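Local coordinates for monosaccharide-transporting ATPase (Actinobacillus succinogenes, PDB 5DTE), which binds D-allose and probably serves as the periplasmic sugar-binding component of a bacterial ABC transporter, at residues 87-92 with 278-283; 148-153 with 180-185; 172-177 with 248-253; 257-262 with 306-311; 283-286 with 291-294. One frame throughout, in Å; residues are numbered along the deposited sequence.

Overall arrangement
Contacts 1 and 5 lie in the lobe built on the six-stranded sheet, and both use helix 272-287: contact 1 packs one face of it on the sheet in a buried, wholly apolar seam, while contact 5 ties its end to the surface loop at 291-294. Contacts 2, 3 and 4 belong to the other lobe. Helix 169-182 serves two of them, its end packing in contact 2, where one alanine packs on two aromatic rings beside a polar rim, and its R174 reaching the sugar in contact 3, the contact nearest the middle of the chain. Contact 4 is partly buried and joins a helix to the C-terminus through serine packing and a salt bridge.

Contact 1 (87-92 with 278-283); sequences AIIVTP and IAIEHA
I89 lays its forked side chain over the helix at A279 and I280, and the two arms have separate targets. The methyl branch, I89 CG2, sits anti to the backbone N and meets A279 CB at 3.8 Å. The longer arm runs beside the backbone N (chi1 -58°), which brings I89 CD1 to 3.4 Å from I280 CG1; the two isoleucine side chains cross there at about a right angle. Two residues earlier on the strand the match is simply methyl to methyl, with A87 CB 3.7 Å from A283 CB. A87 and I89 are alternate residues and so look out from the same face of the strand, while A279 and A283 are one turn apart on the helix. The two repeats are similar in length, and the nearly antiparallel run of strand and helix (152°, axes 8.8 Å apart at the closest point) pairs A87 with A283 and I89 with A279. Small alanines on the helix let it lie near the sheet, and every touching residue is buried. The seam is apolar throughout.

This is the layered alpha/beta packing of a periplasmic binding protein lobe. Strand 87-90 runs between strands 28-33 and 112-115, and helix 272-287 reaches both neighbours as well, A283 touching I29 and A279 touching I113. On the other face of the sheet, I88 packs on M80 and I81, and V90 on V77, all from helix 70-82.

Contact 2 (148-153 with 180-185); sequences NLAEAI and KAFAEY
Helices 138-152 and 169-182 draw together near their C-terminal ends, with the CA atoms of A150 and F182 6.7 Å apart, and just beyond F182 a type I turn, closed by the backbone bond from Y185 N to F182 O, brings the chain round so that Y185 faces the first helix. The methyl of A150 sits between two rings. It lies over one face of Y185, A150 CB standing 3.8 Å from the ring centroid and 17° off the normal, a CH-pi contact. The same methyl meets F182 differently, at the edge of that ring and near its plane, with A150 CB to F182 CD1 at 4.2 Å. Behind these groups I188 packs on A150 and I190 on F182, so strand 188-195 backs the packing.

At the rim, E151 curls toward the phenol. Its chain bends at chi2 (-82°), which sets OE1 at the edge of the Y185 ring and in its plane, where it accepts a hydrogen bond from Y185 OH. The modelled separation of Y185 OH and E151 OE1, 2.5 Å, is too short to be trusted closely at this resolution. The two side chains cross at about a right angle.

The tyrosine thus has an apolar face and a polar tip: its ring is buried on alanine, while its hydroxyl bonds to the carboxylate and also takes a weak hydrogen bond from K147 NZ. With K147 near the hydroxyl and K155 in a long, weak ion pair with E151 OE2, the surroundings would favour a charged glutamate.

Contact 3 (172-177 with 248-253); sequences EQRKGG and GYDGIP. With ALL (beta-D-allopyranose), chain E.
The guanidinium of R174 lies flat on the ring of Y249, their centres 3.9 Å apart and their planes at 17°, while its edge is turned to the sugar. D250 OD1 lies at the edge of the Y249 ring, in its plane. R174 CD, on the extended CG-to-NE chain, sits 3.8 Å from the Y249 ring centroid, almost exactly on its normal, as a CH-pi contact. At the guanidinium edge, R174 NH1 donates to allose O3 at 2.9 Å, fairly straight (159°), NH2 gives O3 a weaker, more bent bond, and NH2 also bonds O2, at a modelled length too short to be relied on.

R174 extends from helix 169-182 and D250 from the loop after strand 245-247, both in one lobe, whereas the sugar partners K34, E67 and D116 follow strands of the other sheet; the allose therefore sits in the cleft between the lobes, as in other periplasmic sugar-binding proteins. The carboxylate of D250 adds a second grip from this lobe. Its OD1 accepts from allose O3 at 2.6 Å, leaving that hydroxyl held between arginine and aspartate, and OD2 accepts from O4, again at a doubtfully short modelled length. R174 NH1 and D250 OD1, 4.0 Å apart with the oxygen well out of the guanidinium plane, interact through charge alone. A223 O and N138 OD1 also accept from NH1 and NH2, fixing the guanidinium's rotation.

Contact 4 (257-262 with 306-311); sequences EYVKQG and EQSKNY
S308 fills the close part of this contact, its hydroxyl set anti to the backbone N (chi1 -164°) and thereby directed onto helix 253-261. There S308 OG lies against two neighbouring helix residues, 3.9 Å from V259 CG1 and 3.7 Å from K260 CB. S308 and V259 are buried, and M264 also packs on the valine.

The backbone of S308 starts the 3-10 turn 308-310 that finishes the chain; Y311 N bonds to S308 O at 3.0 Å, which swings the terminal residue back toward the helix. Helix 253-261 also ends close by in sequence: G262, with positive phi, is the first residue to leave helical geometry.

The outer side is looser and polar. K260 runs alongside S308, its CE passing 3.4 Å from S308 O, and bends at chi3 (-145°) to reach the C-terminal carboxylate. K260 NZ makes a salt bridge and hydrogen bond to Y311 OXT there; the modelled 2.4 Å between K260 NZ and Y311 OXT is doubtful as a length. The exposed Y311 turns its ring away from the helix, onto V301 and V303, and its OH is hydrogen-bonded to D269 OD2.

Contact 5 (283-286 with 291-294); sequences ALKQ and EIPS
Apolar packing does nearly all the work here, and I292 supplies it from the loop side with two different branches. Its CG1 takes the crowded position between the backbone N and the carbonyl carbon (chi1 54°), which sends the two ends of the side chain to neighbouring helix residues. I292 CG2 lies against the aliphatic part of K285, 3.8 Å from K285 CB and 3.9 Å from K285 CD. I292 CD1 goes to Q286 instead, 3.7 Å from Q286 CG and 3.8 Å from Q286 CD. The isoleucine and glutamine chains cross at about a right angle, with the methyl against the stem of Q286 close to where its amide begins.

Polar groups contribute little across the contact. The carbonyl of the loop approaches the lysine only through carbon, K285 CD to E291 O at 4.2 Å, and no salt bridge joins K285 to E291. Both lysine and glutamine thus offer their methylenes to a partly exposed isoleucine at the surface.

The four residues 287-290 separate the segments, so the contact folds the chain leaving helix 272-287 back along its last turns. I292 and P293 both also pack on H282, one turn earlier in that helix. Beyond them S294 pairs through its backbone with Y133, leading into strand 295-297 at the edge of the six-stranded sheet, while N132 of the adjacent strand 132-135 touches both Q286 and I292.

Contact 1 (87-92 with 278-283)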
# COMPACT_ATOMS: atom_id res chain seq x y z
N ALA A 87 -15.72 -12.35 -12.83
CA ALA A 87 -15.04 -12.21 -11.53
C ALA A 87 -14.87 -10.73 -11.13
O ALA A 87 -14.96 -9.83 -11.97
CB ALA A 87 -13.69 -12.90 -11.56
N ILE A 88 -14.62 -10.51 -9.84
CA ILE A 88 -14.30 -9.18 -9.34
C ILE A 88 -13.00 -9.16 -8.51
O ILE A 88 -12.78 -9.98 -7.62
CB ILE A 88 -15.44 -8.62 -8.48
CG1 ILE A 88 -16.79 -8.93 -9.11
CG2 ILE A 88 -15.27 -7.14 -8.28
CD1 ILE A 88 -17.93 -8.61 -8.21
N ILE A 89 -12.13 -8.21 -8.83
CA ILE A 89 -10.97 -7.90 -8.02
C ILE A 89 -11.21 -6.54 -7.39
O ILE A 89 -11.34 -5.54 -8.10
CB ILE A 89 -9.68 -7.88 -8.85
CG1 ILE A 89 -9.49 -9.24 -9.52
CG2 ILE A 89 -8.48 -7.49 -7.99
CD1 ILE A 89 -8.53 -9.22 -10.70
N VAL A 90 -11.27 -6.48 -6.07
CA VAL A 90 -11.51 -5.22 -5.40
C VAL A 90 -10.42 -4.94 -4.35
O VAL A 90 -9.93 -5.85 -3.67
CB VAL A 90 -12.92 -5.18 -4.75
CG1 VAL A 90 -12.98 -6.04 -3.50
CG2 VAL A 90 -13.29 -3.77 -4.41
N THR A 91 -10.04 -3.67 -4.28
CA THR A 91 -9.13 -3.13 -3.27
C THR A 91 -9.97 -2.33 -2.29
O THR A 91 -10.22 -1.15 -2.50
CB THR A 91 -8.09 -2.21 -3.88
OG1 THR A 91 -8.74 -1.01 -4.32
CG2 THR A 91 -7.44 -2.88 -5.09
N PRO A 92 -10.44 -2.99 -1.21
CA PRO A 92 -11.39 -2.42 -0.26
C PRO A 92 -10.99 -1.08 0.34
O PRO A 92 -9.88 -0.60 0.16
CB PRO A 92 -11.46 -3.49 0.83
CG PRO A 92 -11.28 -4.73 0.09
CD PRO A 92 -10.22 -4.42 -0.94
N ILE A 278 -1.32 -11.81 -9.70
CA ILE A 278 -1.80 -12.95 -8.90
C ILE A 278 -3.31 -12.84 -8.64
O ILE A 278 -4.01 -13.84 -8.68
CB ILE A 278 -1.05 -13.09 -7.55
CG1 ILE A 278 0.17 -14.00 -7.73
CG2 ILE A 278 -1.94 -13.72 -6.50
CD1 ILE A 278 1.34 -13.38 -8.48
N ALA A 279 -3.81 -11.63 -8.41
CA ALA A 279 -5.25 -11.43 -8.26
C ALA A 279 -6.05 -11.97 -9.46
O ALA A 279 -7.00 -12.75 -9.30
CB ALA A 279 -5.55 -9.97 -8.05
N ILE A 280 -5.65 -11.57 -10.66
CA ILE A 280 -6.28 -12.03 -11.90
C ILE A 280 -6.06 -13.52 -12.13
O ILE A 280 -6.91 -14.20 -12.71
CB ILE A 280 -5.73 -11.25 -13.12
CG1 ILE A 280 -6.00 -9.76 -12.95
CG2 ILE A 280 -6.31 -11.78 -14.43
CD1 ILE A 280 -5.06 -8.88 -13.75
N GLU A 281 -4.91 -14.03 -11.69
CA GLU A 281 -4.60 -15.45 -11.81
C GLU A 281 -5.49 -16.25 -10.85
O GLU A 281 -5.90 -17.39 -11.14
CB GLU A 281 -3.12 -15.72 -11.55
CG GLU A 281 -2.24 -15.87 -12.82
CD GLU A 281 -2.21 -17.30 -13.37
OE1 GLU A 281 -2.74 -18.23 -12.70
OE2 GLU A 281 -1.65 -17.51 -14.48
N HIS A 282 -5.82 -15.62 -9.72
CA HIS A 282 -6.59 -16.25 -8.66
C HIS A 282 -8.08 -16.25 -8.96
O HIS A 282 -8.79 -17.17 -8.59
CB HIS A 282 -6.34 -15.54 -7.33
CG HIS A 282 -5.18 -16.09 -6.56
ND1 HIS A 282 -4.98 -15.82 -5.21
CD2 HIS A 282 -4.16 -16.89 -6.93
CE1 HIS A 282 -3.90 -16.44 -4.80
NE2 HIS A 282 -3.37 -17.09 -5.82
N ALA A 283 -8.54 -15.19 -9.62
CA ALA A 283 -9.93 -15.14 -10.07
C ALA A 283 -10.20 -16.28 -11.05
O ALA A 283 -11.16 -17.02 -10.89
CB ALA A 283 -10.23 -13.78 -10.72

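Contact 2 (148-153 with 180-185)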
# COMPACT_ATOMS: atom_id res chain seq x y z
N ASN A 148 16.11 -0.51 8.04
CA ASN A 148 17.12 -0.08 7.08
C ASN A 148 17.56 1.36 7.32
O ASN A 148 18.74 1.69 7.25
CB ASN A 148 16.58 -0.25 5.66
CG ASN A 148 17.62 -0.03 4.60
OD1 ASN A 148 17.70 1.05 4.01
ND2 ASN A 148 18.43 -1.06 4.32
N LEU A 149 16.59 2.22 7.64
CA LEU A 149 16.83 3.62 7.95
C LEU A 149 17.50 3.78 9.32
O LEU A 149 18.33 4.68 9.51
CB LEU A 149 15.51 4.40 7.92
CG LEU A 149 15.47 5.86 8.38
CD1 LEU A 149 16.01 6.79 7.31
CD2 LEU A 149 14.04 6.25 8.82
N ALA A 150 17.12 2.94 10.28
CA ALA A 150 17.74 2.94 11.61
C ALA A 150 19.22 2.74 11.48
O ALA A 150 20.01 3.52 12.01
CB ALA A 150 17.14 1.87 12.49
N GLU A 151 19.60 1.70 10.75
CA GLU A 151 20.98 1.43 10.38
C GLU A 151 21.63 2.59 9.61
O GLU A 151 22.76 2.97 9.89
CB GLU A 151 21.07 0.15 9.57
CG GLU A 151 20.63 -1.07 10.37
CD GLU A 151 21.73 -1.63 11.25
OE1 GLU A 151 21.47 -1.88 12.46
OE2 GLU A 151 22.86 -1.82 10.74
N ALA A 152 20.89 3.15 8.65
CA ALA A 152 21.39 4.26 7.82
C ALA A 152 21.74 5.54 8.58
O ALA A 152 22.71 6.22 8.24
CB ALA A 152 20.37 4.58 6.74
N ILE A 153 20.96 5.89 9.61
CA ILE A 153 21.26 7.10 10.37
C ILE A 153 22.14 6.80 11.56
O ILE A 153 22.31 7.64 12.45
CB ILE A 153 19.99 7.83 10.83
CG1 ILE A 153 19.19 6.98 11.82
CG2 ILE A 153 19.16 8.21 9.65
CD1 ILE A 153 18.36 7.81 12.82
N LYS A 180 8.21 -1.38 16.03
CA LYS A 180 8.92 -2.56 16.52
C LYS A 180 10.41 -2.48 16.23
O LYS A 180 11.24 -2.92 17.02
CB LYS A 180 8.35 -3.84 15.91
CG LYS A 180 9.05 -5.07 16.44
CD LYS A 180 9.12 -6.18 15.42
CE LYS A 180 9.91 -7.36 15.95
NZ LYS A 180 9.31 -8.66 15.51
N ALA A 181 10.74 -1.92 15.08
CA ALA A 181 12.12 -1.86 14.62
C ALA A 181 12.99 -0.85 15.38
O ALA A 181 14.15 -1.15 15.69
CB ALA A 181 12.13 -1.55 13.15
N PHE A 182 12.47 0.35 15.67
CA PHE A 182 13.27 1.36 16.38
C PHE A 182 13.40 0.96 17.83
O PHE A 182 14.36 1.33 18.52
CB PHE A 182 12.65 2.77 16.28
CG PHE A 182 12.44 3.24 14.87
CD1 PHE A 182 13.41 3.04 13.90
CD2 PHE A 182 11.26 3.85 14.50
CE1 PHE A 182 13.21 3.45 12.61
CE2 PHE A 182 11.06 4.25 13.22
CZ PHE A 182 12.04 4.05 12.27
N ALA A 183 12.42 0.18 18.30
CA ALA A 183 12.43 -0.34 19.65
C ALA A 183 13.68 -1.19 19.88
O ALA A 183 14.05 -1.44 21.02
CB ALA A 183 11.16 -1.15 19.93
N GLU A 184 14.32 -1.62 18.80
CA GLU A 184 15.55 -2.40 18.86
C GLU A 184 16.79 -1.51 18.94
O GLU A 184 17.90 -1.98 19.24
CB GLU A 184 15.66 -3.34 17.65
CG GLU A 184 14.58 -4.40 17.60
CD GLU A 184 14.75 -5.37 16.44
OE1 GLU A 184 15.80 -5.29 15.75
OE2 GLU A 184 13.84 -6.22 16.24
N TYR A 185 16.59 -0.22 18.68
CA TYR A 185 17.68 0.75 18.75
C TYR A 185 17.42 1.77 19.85
O TYR A 185 16.83 2.83 19.58
CB TYR A 185 17.84 1.44 17.39
CG TYR A 185 18.18 0.48 16.28
CD1 TYR A 185 19.50 0.27 15.89
CD2 TYR A 185 17.17 -0.24 15.63
CE1 TYR A 185 19.81 -0.61 14.87
CE2 TYR A 185 17.48 -1.14 14.62
CZ TYR A 185 18.81 -1.32 14.25
OH TYR A 185 19.13 -2.20 13.25

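Contact 3 (172-177 with 248-253)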
# COMPACT_ATOMS: atom_id res chain seq x y z
N GLU A 172 -1.52 1.54 9.51
CA GLU A 172 -1.23 1.17 10.89
C GLU A 172 -0.25 -0.00 10.97
O GLU A 172 0.69 0.05 11.74
CB GLU A 172 -2.53 0.82 11.66
CG GLU A 172 -3.66 1.90 11.57
CD GLU A 172 -3.55 3.06 12.59
OE1 GLU A 172 -2.72 2.98 13.53
OE2 GLU A 172 -4.30 4.06 12.46
N GLN A 173 -0.46 -1.04 10.15
CA GLN A 173 0.49 -2.17 10.09
C GLN A 173 1.94 -1.71 9.84
O GLN A 173 2.86 -2.14 10.55
CB GLN A 173 0.09 -3.17 9.00
CG GLN A 173 -1.12 -4.04 9.32
CD GLN A 173 -0.99 -4.80 10.64
OE1 GLN A 173 0.01 -5.45 10.90
NE2 GLN A 173 -2.03 -4.71 11.47
N ARG A 174 2.13 -0.83 8.86
CA ARG A 174 3.47 -0.31 8.57
C ARG A 174 4.06 0.49 9.74
O ARG A 174 5.27 0.41 10.02
CB ARG A 174 3.44 0.54 7.29
CG ARG A 174 3.14 -0.29 6.05
CD ARG A 174 2.70 0.53 4.87
NE ARG A 174 2.05 -0.30 3.86
CZ ARG A 174 1.50 0.18 2.74
NH1 ARG A 174 1.56 1.48 2.48
NH2 ARG A 174 0.92 -0.65 1.87
N LYS A 175 3.19 1.24 10.43
CA LYS A 175 3.55 1.96 11.65
C LYS A 175 4.03 0.98 12.73
O LYS A 175 5.16 1.09 13.22
CB LYS A 175 2.36 2.79 12.15
CG LYS A 175 2.57 3.58 13.44
CD LYS A 175 1.27 3.72 14.25
CE LYS A 175 1.02 5.17 14.67
NZ LYS A 175 2.24 5.83 15.23
N GLY A 176 3.16 0.02 13.09
CA GLY A 176 3.49 -0.98 14.09
C GLY A 176 4.78 -1.71 13.73
O GLY A 176 5.59 -2.04 14.61
N GLY A 177 4.96 -1.94 12.43
CA GLY A 177 6.21 -2.49 11.91
C GLY A 177 7.41 -1.59 12.19
O GLY A 177 8.43 -2.05 12.69
N GLY A 248 10.51 5.45 2.33
CA GLY A 248 9.15 5.41 1.83
C GLY A 248 8.66 4.00 1.61
O GLY A 248 9.30 3.03 2.02
N TYR A 249 7.52 3.87 0.93
CA TYR A 249 6.86 2.57 0.80
C TYR A 249 5.93 2.54 -0.40
O TYR A 249 4.99 3.32 -0.44
CB TYR A 249 6.05 2.26 2.06
CG TYR A 249 5.68 0.81 2.22
CD1 TYR A 249 6.32 0.02 3.18
CD2 TYR A 249 4.69 0.23 1.43
CE1 TYR A 249 5.99 -1.32 3.34
CE2 TYR A 249 4.35 -1.12 1.59
CZ TYR A 249 5.00 -1.89 2.55
OH TYR A 249 4.68 -3.21 2.72
N ASP A 250 6.25 1.65 -1.36
CA ASP A 250 5.44 1.26 -2.54
C ASP A 250 6.37 0.92 -3.72
O ASP A 250 6.11 -0.01 -4.50
CB ASP A 250 4.44 2.33 -2.99
CG ASP A 250 3.17 2.34 -2.15
OD1 ASP A 250 3.02 1.47 -1.28
OD2 ASP A 250 2.34 3.25 -2.35
N GLY A 251 7.43 1.72 -3.87
CA GLY A 251 8.37 1.54 -4.96
C GLY A 251 8.01 2.21 -6.28
O GLY A 251 8.41 1.72 -7.34
N ILE A 252 7.28 3.32 -6.23
CA ILE A 252 6.89 4.02 -7.47
C ILE A 252 8.16 4.51 -8.17
O ILE A 252 9.20 4.66 -7.53
CB ILE A 252 5.88 5.22 -7.20
CG1 ILE A 252 6.49 6.33 -6.36
CG2 ILE A 252 4.61 4.74 -6.51
CD1 ILE A 252 5.48 7.37 -5.95
N PRO A 253 8.10 4.71 -9.49
CA PRO A 253 9.24 5.18 -10.28
C PRO A 253 9.98 6.37 -9.67
O PRO A 253 11.20 6.29 -9.49
CB PRO A 253 8.60 5.59 -11.62
CG PRO A 253 7.16 5.11 -11.57
CD PRO A 253 7.01 4.24 -10.37
C1 ALL E . -2.15 1.46 0.49
C2 ALL E . -1.31 0.80 -0.59
C3 ALL E . -0.32 1.73 -1.18
C4 ALL E . -0.93 3.05 -1.55
C5 ALL E . -1.57 3.64 -0.30
C6 ALL E . -2.04 5.04 -0.46
O1 ALL E . -3.21 0.65 0.86
O2 ALL E . -0.58 -0.29 0.03
O3 ALL E . 0.73 1.98 -0.21
O4 ALL E . 0.08 3.93 -2.06
O5 ALL E . -2.69 2.78 0.04
O6 ALL E . -3.19 5.05 -1.28

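Contact 4 (257-262 with 306-311)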
# COMPACT_ATOMS: atom_id res chain seq x y z
N GLU A 257 13.79 6.67 -8.31
CA GLU A 257 14.75 7.61 -8.86
C GLU A 257 15.47 8.36 -7.73
O GLU A 257 16.70 8.44 -7.70
CB GLU A 257 14.05 8.58 -9.82
CG GLU A 257 14.96 9.59 -10.47
CD GLU A 257 14.18 10.59 -11.31
OE1 GLU A 257 12.95 10.38 -11.48
OE2 GLU A 257 14.78 11.57 -11.80
N TYR A 258 14.68 8.89 -6.80
CA TYR A 258 15.21 9.56 -5.61
C TYR A 258 16.19 8.66 -4.86
O TYR A 258 17.23 9.11 -4.38
CB TYR A 258 14.08 9.98 -4.67
CG TYR A 258 13.49 11.36 -4.92
CD1 TYR A 258 13.76 12.06 -6.10
CD2 TYR A 258 12.69 11.97 -3.96
CE1 TYR A 258 13.21 13.32 -6.31
CE2 TYR A 258 12.14 13.22 -4.16
CZ TYR A 258 12.41 13.89 -5.34
OH TYR A 258 11.87 15.14 -5.54
N VAL A 259 15.86 7.38 -4.74
CA VAL A 259 16.75 6.43 -4.11
C VAL A 259 18.07 6.34 -4.86
O VAL A 259 19.13 6.30 -4.25
CB VAL A 259 16.12 5.03 -4.03
CG1 VAL A 259 17.15 4.01 -3.66
CG2 VAL A 259 14.96 5.05 -3.03
N LYS A 260 17.99 6.34 -6.19
CA LYS A 260 19.20 6.35 -7.02
C LYS A 260 20.05 7.58 -6.75
O LYS A 260 21.25 7.47 -6.54
CB LYS A 260 18.84 6.31 -8.51
CG LYS A 260 18.94 4.94 -9.14
CD LYS A 260 18.22 4.94 -10.45
CE LYS A 260 17.56 3.62 -10.69
NZ LYS A 260 16.72 3.66 -11.93
N GLN A 261 19.42 8.75 -6.74
CA GLN A 261 20.14 10.01 -6.57
C GLN A 261 20.66 10.21 -5.14
O GLN A 261 21.53 11.05 -4.90
CB GLN A 261 19.25 11.19 -6.96
CG GLN A 261 18.50 11.03 -8.28
CD GLN A 261 17.48 12.16 -8.49
OE1 GLN A 261 16.43 11.96 -9.10
NE2 GLN A 261 17.81 13.35 -7.99
N GLY A 262 20.13 9.43 -4.20
CA GLY A 262 20.49 9.57 -2.80
C GLY A 262 19.53 10.44 -2.00
O GLY A 262 19.66 10.56 -0.78
N GLU A 306 22.19 0.29 -3.63
CA GLU A 306 22.89 -0.79 -4.35
C GLU A 306 21.91 -1.77 -5.01
O GLU A 306 22.25 -2.44 -5.99
CB GLU A 306 23.87 -1.55 -3.43
CG GLU A 306 25.25 -1.78 -4.12
CD GLU A 306 26.41 -1.96 -3.15
OE1 GLU A 306 26.22 -2.57 -2.07
OE2 GLU A 306 27.53 -1.49 -3.47
N GLN A 307 20.69 -1.85 -4.48
CA GLN A 307 19.62 -2.62 -5.12
C GLN A 307 18.96 -1.72 -6.15
O GLN A 307 18.21 -2.16 -7.02
CB GLN A 307 18.62 -3.11 -4.06
CG GLN A 307 17.33 -3.73 -4.60
CD GLN A 307 17.51 -5.13 -5.16
OE1 GLN A 307 16.96 -5.46 -6.21
NE2 GLN A 307 18.26 -5.96 -4.45
N SER A 308 19.26 -0.43 -6.04
CA SER A 308 18.76 0.55 -6.98
C SER A 308 19.35 0.31 -8.36
O SER A 308 18.79 0.71 -9.39
CB SER A 308 19.09 1.95 -6.49
OG SER A 308 18.30 2.91 -7.17
N LYS A 309 20.50 -0.36 -8.37
CA LYS A 309 21.26 -0.64 -9.58
C LYS A 309 20.44 -1.51 -10.51
O LYS A 309 20.65 -1.48 -11.73
CB LYS A 309 22.60 -1.29 -9.22
CG LYS A 309 23.40 -0.47 -8.20
CD LYS A 309 24.90 -0.75 -8.19
CE LYS A 309 25.65 0.42 -7.55
NZ LYS A 309 27.13 0.20 -7.40
N ASN A 310 19.47 -2.23 -9.93
CA ASN A 310 18.57 -3.15 -10.65
C ASN A 310 17.28 -2.51 -11.17
O ASN A 310 16.60 -3.07 -12.04
CB ASN A 310 18.23 -4.34 -9.75
CG ASN A 310 19.47 -5.05 -9.21
OD1 ASN A 310 20.51 -4.43 -9.02
ND2 ASN A 310 19.35 -6.35 -8.98
N TYR A 311 16.95 -1.34 -10.64
CA TYR A 311 15.73 -0.63 -11.02
C TYR A 311 16.02 0.53 -11.99
O TYR A 311 16.80 0.41 -12.94
CB TYR A 311 15.01 -0.10 -9.76
CG TYR A 311 14.28 -1.16 -8.97
CD1 TYR A 311 12.89 -1.25 -9.01
CD2 TYR A 311 14.96 -2.10 -8.20
CE1 TYR A 311 12.20 -2.23 -8.30
CE2 TYR A 311 14.29 -3.08 -7.49
CZ TYR A 311 12.91 -3.14 -7.54
OH TYR A 311 12.22 -4.12 -6.84
OXT TYR A 311 15.46 1.62 -11.86

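Contact 5 (283-286 with 291-294)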
# COMPACT_ATOMS: atom_id res chain seq x y z
N ALA A 283 -8.54 -15.19 -9.62
CA ALA A 283 -9.93 -15.14 -10.07
C ALA A 283 -10.20 -16.28 -11.05
O ALA A 283 -11.16 -17.02 -10.89
CB ALA A 283 -10.23 -13.78 -10.72
N LEU A 284 -9.31 -16.41 -12.04
CA LEU A 284 -9.41 -17.40 -13.11
C LEU A 284 -9.48 -18.81 -12.59
O LEU A 284 -10.21 -19.64 -13.14
CB LEU A 284 -8.22 -17.27 -14.07
CG LEU A 284 -8.23 -15.99 -14.90
CD1 LEU A 284 -6.94 -15.85 -15.68
CD2 LEU A 284 -9.43 -15.95 -15.82
N LYS A 285 -8.70 -19.09 -11.55
CA LYS A 285 -8.70 -20.41 -10.94
C LYS A 285 -10.06 -20.66 -10.33
O LYS A 285 -10.68 -21.69 -10.59
CB LYS A 285 -7.60 -20.55 -9.88
CG LYS A 285 -6.22 -20.94 -10.42
CD LYS A 285 -5.22 -21.18 -9.26
CE LYS A 285 -3.76 -21.15 -9.71
NZ LYS A 285 -2.93 -20.49 -8.64
N GLN A 286 -10.54 -19.70 -9.57
CA GLN A 286 -11.86 -19.79 -8.96
C GLN A 286 -13.01 -19.79 -9.98
O GLN A 286 -14.11 -20.24 -9.66
CB GLN A 286 -12.05 -18.66 -7.96
CG GLN A 286 -11.64 -19.04 -6.54
CD GLN A 286 -12.40 -18.26 -5.49
OE1 GLN A 286 -12.71 -17.07 -5.66
NE2 GLN A 286 -12.71 -18.93 -4.39
N GLU A 291 -8.77 -24.69 -6.24
CA GLU A 291 -8.50 -24.07 -4.96
C GLU A 291 -7.37 -23.04 -5.03
O GLU A 291 -6.38 -23.23 -5.74
CB GLU A 291 -8.18 -25.13 -3.91
CG GLU A 291 -6.94 -25.95 -4.21
CD GLU A 291 -6.73 -27.04 -3.17
OE1 GLU A 291 -7.35 -26.97 -2.09
OE2 GLU A 291 -5.92 -27.96 -3.43
N ILE A 292 -7.57 -21.94 -4.32
CA ILE A 292 -6.54 -20.94 -4.12
C ILE A 292 -6.29 -20.81 -2.61
O ILE A 292 -7.18 -21.12 -1.82
CB ILE A 292 -6.94 -19.55 -4.71
CG1 ILE A 292 -8.30 -19.10 -4.15
CG2 ILE A 292 -6.94 -19.54 -6.23
CD1 ILE A 292 -8.72 -17.74 -4.60
N PRO A 293 -5.09 -20.34 -2.21
CA PRO A 293 -4.85 -20.00 -0.80
C PRO A 293 -5.79 -18.89 -0.31
O PRO A 293 -6.25 -18.09 -1.13
CB PRO A 293 -3.39 -19.53 -0.80
CG PRO A 293 -3.14 -19.08 -2.23
CD PRO A 293 -3.90 -20.06 -3.04
N SER A 294 -6.11 -18.84 0.99
CA SER A 294 -6.93 -17.76 1.52
C SER A 294 -6.15 -16.45 1.59
O SER A 294 -6.74 -15.37 1.54
CB SER A 294 -7.50 -18.09 2.89
OG SER A 294 -8.74 -18.75 2.76